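Local coordinates for protein putative fimbrium tip subunit Fim1C (Bacteroides ovatus, PDB 4EPS) that is probably a component of the fimbrium tip, part of the filamentous surface appendages that mediate cell adhesion and biofilm formation, at residues A[162-167]-A[255-260]; A[195-200]-A[231-236]. One frame throughout, in Å; residues are numbered along the deposited sequence.

Contact 1: A[162-167]-A[255-260]; sequences VVVKLP and FVVDGG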
ATOM      1  N   VAL A 162      20.296 -19.935  26.234  1.00 22.85           N
ATOM      2  CA  VAL A 162      18.960 -19.989  25.649  1.00 22.86           C
ATOM      3  C   VAL A 162      18.722 -18.611  25.007  1.00 24.54           C
ATOM      4  O   VAL A 162      18.908 -17.586  25.671  1.00 22.72           O
ATOM      5  CB  VAL A 162      17.851 -20.344  26.696  1.00 26.56           C
ATOM      6  CG1 VAL A 162      16.433 -19.975  26.198  1.00 26.12           C
ATOM      7  CG2 VAL A 162      17.901 -21.820  27.071  1.00 26.67           C
ATOM      8  N   VAL A 163      18.268 -18.585  23.756  1.00 20.19           N
ATOM      9  CA  VAL A 163      17.895 -17.327  23.084  1.00 20.50           C
ATOM     10  C   VAL A 163      16.424 -17.477  22.672  1.00 24.26           C
ATOM     11  O   VAL A 163      16.091 -18.489  22.050  1.00 23.30           O
ATOM     12  CB  VAL A 163      18.804 -16.963  21.876  1.00 23.51           C
ATOM     13  CG1 VAL A 163      18.329 -15.654  21.218  1.00 23.08           C
ATOM     14  CG2 VAL A 163      20.276 -16.835  22.324  1.00 23.74           C
ATOM     15  N   VAL A 164      15.554 -16.516  23.056  1.00 22.09           N
ATOM     16  CA  VAL A 164      14.131 -16.575  22.703  1.00 22.28           C
ATOM     17  C   VAL A 164      13.792 -15.375  21.812  1.00 24.78           C
ATOM     18  O   VAL A 164      14.031 -14.235  22.202  1.00 23.89           O
ATOM     19  CB  VAL A 164      13.169 -16.636  23.931  1.00 26.36           C
ATOM     20  CG1 VAL A 164      11.720 -16.859  23.476  1.00 26.07           C
ATOM     21  CG2 VAL A 164      13.599 -17.697  24.943  1.00 26.33           C
ATOM     22  N   LYS A 165      13.196 -15.644  20.642  1.00 21.17           N
ATOM     23  CA  LYS A 165      12.719 -14.607  19.724  1.00 20.46           C
ATOM     24  C   LYS A 165      11.191 -14.690  19.658  1.00 23.44           C
ATOM     25  O   LYS A 165      10.647 -15.588  19.007  1.00 23.02           O
ATOM     26  CB  LYS A 165      13.354 -14.792  18.322  1.00 22.31           C
ATOM     27  CG  LYS A 165      13.006 -13.672  17.334  1.00 27.52           C
ATOM     28  CD  LYS A 165      13.722 -12.396  17.696  1.00 33.47           C
ATOM     29  CE  LYS A 165      13.533 -11.345  16.634  1.00 41.93           C
ATOM     30  NZ  LYS A 165      14.015 -10.045  17.139  1.00 41.25           N
ATOM     31  N   LEU A 166      10.495 -13.765  20.341  1.00 20.93           N
ATOM     32  CA  LEU A 166       9.034 -13.766  20.309  1.00 21.00           C
ATOM     33  C   LEU A 166       8.533 -13.114  18.985  1.00 23.14           C
ATOM     34  O   LEU A 166       9.304 -12.420  18.323  1.00 22.40           O
ATOM     35  CB  LEU A 166       8.456 -13.045  21.536  1.00 21.16           C
ATOM     36  CG  LEU A 166       8.775 -13.685  22.914  1.00 25.56           C
ATOM     37  CD1 LEU A 166       8.189 -12.813  24.027  1.00 25.97           C
ATOM     38  CD2 LEU A 166       8.272 -15.129  22.994  1.00 25.60           C
ATOM     39  N   PRO A 167       7.276 -13.341  18.567  1.00 23.09           N
ATOM     40  CA  PRO A 167       6.807 -12.686  17.338  1.00 23.23           C
ATOM     41  C   PRO A 167       6.774 -11.157  17.491  1.00 26.04           C
ATOM     42  O   PRO A 167       6.522 -10.621  18.572  1.00 24.79           O
ATOM     43  CB  PRO A 167       5.388 -13.236  17.138  1.00 25.40           C
ATOM     44  CG  PRO A 167       4.978 -13.784  18.434  1.00 28.43           C
ATOM     45  CD  PRO A 167       6.209 -14.177  19.183  1.00 23.71           C
ATOM     46  N   PHE A 255      15.247 -20.182  20.070  1.00 23.03           N
ATOM     47  CA  PHE A 255      13.856 -20.610  19.898  1.00 23.27           C
ATOM     48  C   PHE A 255      13.103 -19.474  19.212  1.00 24.98           C
ATOM     49  O   PHE A 255      12.959 -18.407  19.809  1.00 24.94           O
ATOM     50  CB  PHE A 255      13.210 -20.926  21.244  1.00 24.93           C
ATOM     51  CG  PHE A 255      13.826 -22.091  21.976  1.00 27.12           C
ATOM     52  CD1 PHE A 255      13.368 -23.392  21.760  1.00 28.26           C
ATOM     53  CD2 PHE A 255      14.851 -21.891  22.897  1.00 28.42           C
ATOM     54  CE1 PHE A 255      13.913 -24.474  22.461  1.00 30.28           C
ATOM     55  CE2 PHE A 255      15.390 -22.978  23.614  1.00 31.84           C
ATOM     56  CZ  PHE A 255      14.917 -24.259  23.388  1.00 30.16           C
ATOM     57  N   VAL A 256      12.647 -19.689  17.973  1.00 20.21           N
ATOM     58  CA  VAL A 256      11.875 -18.668  17.227  1.00 20.55           C
ATOM     59  C   VAL A 256      10.390 -19.006  17.429  1.00 23.71           C
ATOM     60  O   VAL A 256       9.931 -20.065  17.019  1.00 21.62           O
ATOM     61  CB  VAL A 256      12.286 -18.586  15.735  1.00 24.50           C
ATOM     62  CG1 VAL A 256      11.407 -17.578  14.969  1.00 24.17           C
ATOM     63  CG2 VAL A 256      13.775 -18.216  15.605  1.00 24.30           C
ATOM     64  N   VAL A 257       9.668 -18.127  18.118  1.00 21.44           N
ATOM     65  CA  VAL A 257       8.277 -18.387  18.474  1.00 21.02           C
ATOM     66  C   VAL A 257       7.343 -17.746  17.448  1.00 25.34           C
ATOM     67  O   VAL A 257       7.437 -16.551  17.180  1.00 24.43           O
ATOM     68  CB  VAL A 257       7.975 -17.879  19.916  1.00 23.82           C
ATOM     69  CG1 VAL A 257       6.503 -18.108  20.297  1.00 23.82           C
ATOM     70  CG2 VAL A 257       8.926 -18.538  20.940  1.00 23.18           C
ATOM     71  N   ASP A 258       6.433 -18.553  16.905  1.00 24.73           N
ATOM     72  CA  ASP A 258       5.402 -18.125  15.948  1.00 25.94           C
ATOM     73  C   ASP A 258       5.955 -17.177  14.833  1.00 28.15           C
ATOM     74  O   ASP A 258       5.383 -16.126  14.565  1.00 27.99           O
ATOM     75  CB  ASP A 258       4.210 -17.467  16.698  1.00 28.17           C
ATOM     76  CG  ASP A 258       2.963 -17.272  15.814  1.00 40.08           C
ATOM     77  OD1 ASP A 258       2.752 -18.092  14.891  1.00 41.68           O
ATOM     78  OD2 ASP A 258       2.248 -16.271  16.012  1.00 40.44           O
ATOM     79  N   GLY A 259       7.053 -17.577  14.199  1.00 26.37           N
ATOM     80  CA  GLY A 259       7.616 -16.840  13.072  1.00 26.93           C
ATOM     81  C   GLY A 259       8.565 -15.706  13.372  1.00 28.59           C
ATOM     82  O   GLY A 259       9.224 -15.215  12.456  1.00 29.04           O
ATOM     83  N   GLY A 260       8.666 -15.309  14.635  1.00 23.84           N
ATOM     84  CA  GLY A 260       9.572 -14.244  15.026  1.00 22.78           C
ATOM     85  C   GLY A 260       9.228 -12.930  14.337  1.00 26.06           C
ATOM     86  O   GLY A 260       8.053 -12.570  14.224  1.00 25.43           O
TER
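Pro167 lays its ring along the backbone of Val257, with CD 3.3 Å from Val257 O, and its CG reaches Asp258 CB, the two side chains meeting at about a right angle. Val257 answers with both branches. CG1, anti to its backbone N (chi1 178°), turns to Pro167 CD, while CG2 lies 4.0 Å from Leu166 CD2, the two side chains running side by side, and also meets Val164 CG1. Farther back along the strands, Val162 CG1 approaches the CD2-CE2 side of the Phe255 ring obliquely at 4.1 Å, and Val163 O sits at the ring edge near its plane. Between these apolar ends the strands pair in parallel: Phe255 N gives to Val163 O (2.7 Å), Lys165 N to Phe255 O and Val257 N to Lys165 O, all nearly straight. Past the last bond, 255-260 folds back in a type I' turn from Val257 to Gly260, closed by Gly260 N to Val257 O, and Pro167 CA makes a CA-H...O contact of 3.4 Å to Gly260 O. A glycine in place of Pro167 would probably leave Val257 CG1 and Asp258 CB without their apolar neighbour and the backbone freer to turn. Lys165 CG, placed by chi1 (-175°), passes Gly260 CA; the chain then bends at chi2 (72°) and carries NZ away to Asp216 O. The chemistry is thus backbone hydrogen bonding plus aliphatic packing, consistent with a contact that joins two strands of the fimbrillin-like domain without charge pairing between them.

Contact 2: A[195-200]-A[231-236]; sequences AFYLDN and IGHYND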
ATOM      1  N   ALA A 195       6.195 -13.212  30.276  1.00 27.62           N
ATOM      2  CA  ALA A 195       6.732 -13.830  31.483  1.00 27.76           C
ATOM      3  C   ALA A 195       7.248 -15.187  31.125  1.00 28.28           C
ATOM      4  O   ALA A 195       6.611 -15.911  30.353  1.00 29.30           O
ATOM      5  CB  ALA A 195       5.662 -13.942  32.576  1.00 29.26           C
ATOM      6  N   PHE A 196       8.398 -15.536  31.693  1.00 24.91           N
ATOM      7  CA  PHE A 196       8.977 -16.866  31.523  1.00 23.89           C
ATOM      8  C   PHE A 196       9.016 -17.598  32.862  1.00 28.69           C
ATOM      9  O   PHE A 196       9.292 -16.980  33.895  1.00 28.44           O
ATOM     10  CB  PHE A 196      10.387 -16.783  30.919  1.00 25.15           C
ATOM     11  CG  PHE A 196      10.436 -16.208  29.529  1.00 25.24           C
ATOM     12  CD1 PHE A 196      10.223 -17.016  28.418  1.00 26.47           C
ATOM     13  CD2 PHE A 196      10.712 -14.856  29.329  1.00 26.61           C
ATOM     14  CE1 PHE A 196      10.279 -16.482  27.127  1.00 27.45           C
ATOM     15  CE2 PHE A 196      10.780 -14.323  28.034  1.00 27.55           C
ATOM     16  CZ  PHE A 196      10.543 -15.136  26.949  1.00 25.20           C
ATOM     17  N   TYR A 197       8.804 -18.928  32.820  1.00 25.91           N
ATOM     18  CA  TYR A 197       8.772 -19.802  33.986  1.00 26.23           C
ATOM     19  C   TYR A 197       9.605 -21.041  33.785  1.00 30.31           C
ATOM     20  O   TYR A 197       9.591 -21.619  32.700  1.00 29.04           O
ATOM     21  CB  TYR A 197       7.327 -20.253  34.285  1.00 27.35           C
ATOM     22  CG  TYR A 197       6.387 -19.090  34.499  1.00 31.31           C
ATOM     23  CD1 TYR A 197       6.216 -18.531  35.763  1.00 34.14           C
ATOM     24  CD2 TYR A 197       5.675 -18.542  33.437  1.00 31.73           C
ATOM     25  CE1 TYR A 197       5.380 -17.431  35.961  1.00 35.66           C
ATOM     26  CE2 TYR A 197       4.819 -17.454  33.625  1.00 33.95           C
ATOM     27  CZ  TYR A 197       4.671 -16.908  34.891  1.00 42.06           C
ATOM     28  OH  TYR A 197       3.826 -15.845  35.082  1.00 43.37           O
ATOM     29  N   LEU A 198      10.242 -21.511  34.863  1.00 27.76           N
ATOM     30  CA  LEU A 198      10.974 -22.760  34.809  1.00 29.23           C
ATOM     31  C   LEU A 198      10.060 -23.950  35.161  1.00 33.73           C
ATOM     32  O   LEU A 198       9.469 -23.962  36.249  1.00 33.83           O
ATOM     33  CB  LEU A 198      12.177 -22.724  35.777  1.00 30.54           C
ATOM     34  CG  LEU A 198      13.299 -23.737  35.530  1.00 34.98           C
ATOM     35  CD1 LEU A 198      14.026 -23.437  34.240  1.00 35.59           C
ATOM     36  CD2 LEU A 198      14.293 -23.698  36.661  1.00 37.63           C
ATOM     37  N   ASP A 199       9.972 -24.935  34.228  1.00 32.08           N
ATOM     38  CA  ASP A 199       9.255 -26.218  34.295  0.50 33.54           C
ATOM     39  C   ASP A 199       7.725 -26.113  34.420  1.00 39.12           C
ATOM     40  O   ASP A 199       7.037 -26.889  33.759  1.00 40.22           O
ATOM     41  CB  ASP A 199       9.811 -27.107  35.410  0.50 36.09           C
ATOM     42  CG  ASP A 199      11.229 -27.573  35.134  0.50 50.04           C
ATOM     43  OD1 ASP A 199      11.424 -28.354  34.175  0.50 51.22           O
ATOM     44  OD2 ASP A 199      12.141 -27.167  35.882  0.50 58.20           O
ATOM     45  N   ASN A 200       7.185 -25.219  35.268  1.00 36.86           N
ATOM     46  CA  ASN A 200       5.732 -25.072  35.416  1.00 38.26           C
ATOM     47  C   ASN A 200       5.392 -23.638  35.795  1.00 43.54           C
ATOM     48  O   ASN A 200       6.237 -22.933  36.340  1.00 41.72           O
ATOM     49  CB  ASN A 200       5.155 -26.075  36.439  1.00 40.89           C
ATOM     50  CG  ASN A 200       5.945 -26.179  37.721  1.00 73.83           C
ATOM     51  OD1 ASN A 200       5.823 -25.336  38.614  1.00 70.97           O
ATOM     52  ND2 ASN A 200       6.782 -27.214  37.838  1.00 68.19           N
ATOM     53  N   ILE A 231       8.588 -22.303  30.090  1.00 27.80           N
ATOM     54  CA  ILE A 231       7.260 -21.934  29.604  1.00 28.65           C
ATOM     55  C   ILE A 231       7.245 -20.440  29.417  1.00 31.35           C
ATOM     56  O   ILE A 231       7.567 -19.697  30.343  1.00 30.54           O
ATOM     57  CB  ILE A 231       6.107 -22.418  30.547  1.00 32.95           C
ATOM     58  CG1 ILE A 231       6.266 -23.907  31.011  1.00 35.07           C
ATOM     59  CG2 ILE A 231       4.694 -22.145  29.923  1.00 33.49           C
ATOM     60  CD1 ILE A 231       6.457 -24.965  29.943  1.00 43.91           C
ATOM     61  N   GLY A 232       6.892 -20.002  28.218  1.00 28.15           N
ATOM     62  CA  GLY A 232       6.797 -18.577  27.947  1.00 28.33           C
ATOM     63  C   GLY A 232       5.343 -18.185  27.767  1.00 35.39           C
ATOM     64  O   GLY A 232       4.596 -18.881  27.069  1.00 35.41           O
ATOM     65  N   HIS A 233       4.938 -17.124  28.453  1.00 32.21           N
ATOM     66  CA  HIS A 233       3.639 -16.481  28.333  1.00 33.29           C
ATOM     67  C   HIS A 233       3.854 -15.129  27.643  1.00 31.53           C
ATOM     68  O   HIS A 233       4.756 -14.388  28.011  1.00 30.05           O
ATOM     69  CB  HIS A 233       2.965 -16.319  29.717  1.00 36.63           C
ATOM     70  CG  HIS A 233       2.353 -17.587  30.242  1.00 42.81           C
ATOM     71  ND1 HIS A 233       1.520 -17.579  31.351  1.00 46.51           N
ATOM     72  CD2 HIS A 233       2.441 -18.857  29.776  1.00 45.96           C
ATOM     73  CE1 HIS A 233       1.116 -18.832  31.506  1.00 46.45           C
ATOM     74  NE2 HIS A 233       1.650 -19.638  30.590  1.00 46.71           N
ATOM     75  N   TYR A 234       3.071 -14.842  26.606  1.00 27.63           N
ATOM     76  CA  TYR A 234       3.145 -13.564  25.866  1.00 27.10           C
ATOM     77  C   TYR A 234       1.830 -13.385  25.155  1.00 29.74           C
ATOM     78  O   TYR A 234       1.257 -14.373  24.697  1.00 28.97           O
ATOM     79  CB  TYR A 234       4.334 -13.551  24.852  1.00 25.94           C
ATOM     80  CG  TYR A 234       4.097 -14.444  23.653  1.00 26.23           C
ATOM     81  CD1 TYR A 234       4.325 -15.816  23.723  1.00 28.75           C
ATOM     82  CD2 TYR A 234       3.595 -13.925  22.463  1.00 26.10           C
ATOM     83  CE1 TYR A 234       4.024 -16.656  22.650  1.00 29.18           C
ATOM     84  CE2 TYR A 234       3.287 -14.756  21.387  1.00 26.77           C
ATOM     85  CZ  TYR A 234       3.542 -16.112  21.472  1.00 32.44           C
ATOM     86  OH  TYR A 234       3.235 -16.925  20.411  1.00 35.95           O
ATOM     87  N   ASN A 235       1.381 -12.126  25.073  0.60 30.95           N
ATOM     88  CA  ASN A 235       0.094 -11.724  24.503  0.60 32.18           C
ATOM     89  C   ASN A 235      -0.970 -12.523  25.248  0.60 36.78           C
ATOM     90  O   ASN A 235      -1.024 -12.414  26.475  0.60 35.96           O
ATOM     91  CB  ASN A 235       0.073 -11.909  22.964  0.60 33.99           C
ATOM     92  CG  ASN A 235       1.051 -10.998  22.258  0.60 41.40           C
ATOM     93  OD1 ASN A 235       1.537 -10.016  22.825  0.60 32.39           O
ATOM     94  ND2 ASN A 235       1.373 -11.313  21.005  0.60 34.00           N
ATOM     95  N   ASP A 236      -1.696 -13.416  24.567  0.60 35.63           N
ATOM     96  CA  ASP A 236      -2.690 -14.247  25.237  0.60 36.89           C
ATOM     97  C   ASP A 236      -2.428 -15.707  24.921  0.60 40.50           C
ATOM     98  O   ASP A 236      -3.360 -16.501  24.731  0.60 40.13           O
ATOM     99  CB  ASP A 236      -4.105 -13.805  24.826  0.60 39.47           C
ATOM    100  CG  ASP A 236      -4.557 -12.567  25.579  0.60 58.30           C
ATOM    101  OD1 ASP A 236      -5.020 -12.712  26.735  0.60 61.42           O
ATOM    102  OD2 ASP A 236      -4.431 -11.452  25.023  0.60 64.87           O
TER
HETATM  103  O   HOH W   1       1.987 -15.365  32.826  1.00 51.53           O
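The rings of Tyr197 and His233 meet edge-to-face: CE2 of Tyr197 stands over one face of the imidazole, 4.0 Å from His233 ND1, with the planes at 68° and the centroids 5.5 Å apart. A water lies in the plane of the phenol at its edge, hydrogen-bonded to Tyr197 OH (2.9 Å) and to His233 ND1 (2.7 Å), and so ties the polar ends of the pair together. Ile231 O lies at another part of the phenol edge, near its plane. Tyr197 has CG anti to its carbonyl carbon (chi1 -57°), which swings the ring over the strand toward the neighbouring histidine. Ile231 borders the same face of the sheet, its CB meeting Tyr197 CB and its CG1 reaching Asp199 O.

On the other face Phe196 slants across Gly232, CD1 3.8 Å from Gly232 CA. With no side chain at Gly232, the phenyl lies against its CA; Tyr218 meets this ring edge-to-face. The strands run antiparallel, 4.8 Å apart at closest approach. Ala195 with His233 and Tyr197 with Ile231 are hydrogen-bonded pairs with two bonds each: His233 N to Ala195 O is nearly straight, while Ala195 N lies tilted from the carbonyl plane of His233. Between them Phe196 and Gly232 form a non-hydrogen-bonded pair, supported by the CA-H...O contact from Phe196 CA to Ile231 O (3.4 Å). Strands 206-212 and 237-242 pair on outward with the two strands, making this an interior pairing within an antiparallel part of the fimbrillin-like domain, whose family belongs to the transthyretin clan.

Overall arrangement
Both contacts lie in the fimbrillin-like region, and contact 2 is nested within the chain loop closed by contact 1; their centres are 13 Å apart. Contact 1 joins parallel strands and ends in a turn, with mostly aliphatic side chains, whereas contact 2 joins antiparallel strands and adds a water-bridged aromatic pair on one face. Each is partly buried: Val162, Val163, Val164 and Phe196 are buried, while Val256 and Asp258 in contact 1 and Asp199 in contact 2 are exposed. The two meet where Tyr234 packs on Pro167, Val257 and Asp258, with Tyr234 CE2 3.5 Å from Pro167 CG, and where Phe196 CE1 lies 3.9 Å from Val164 CG1.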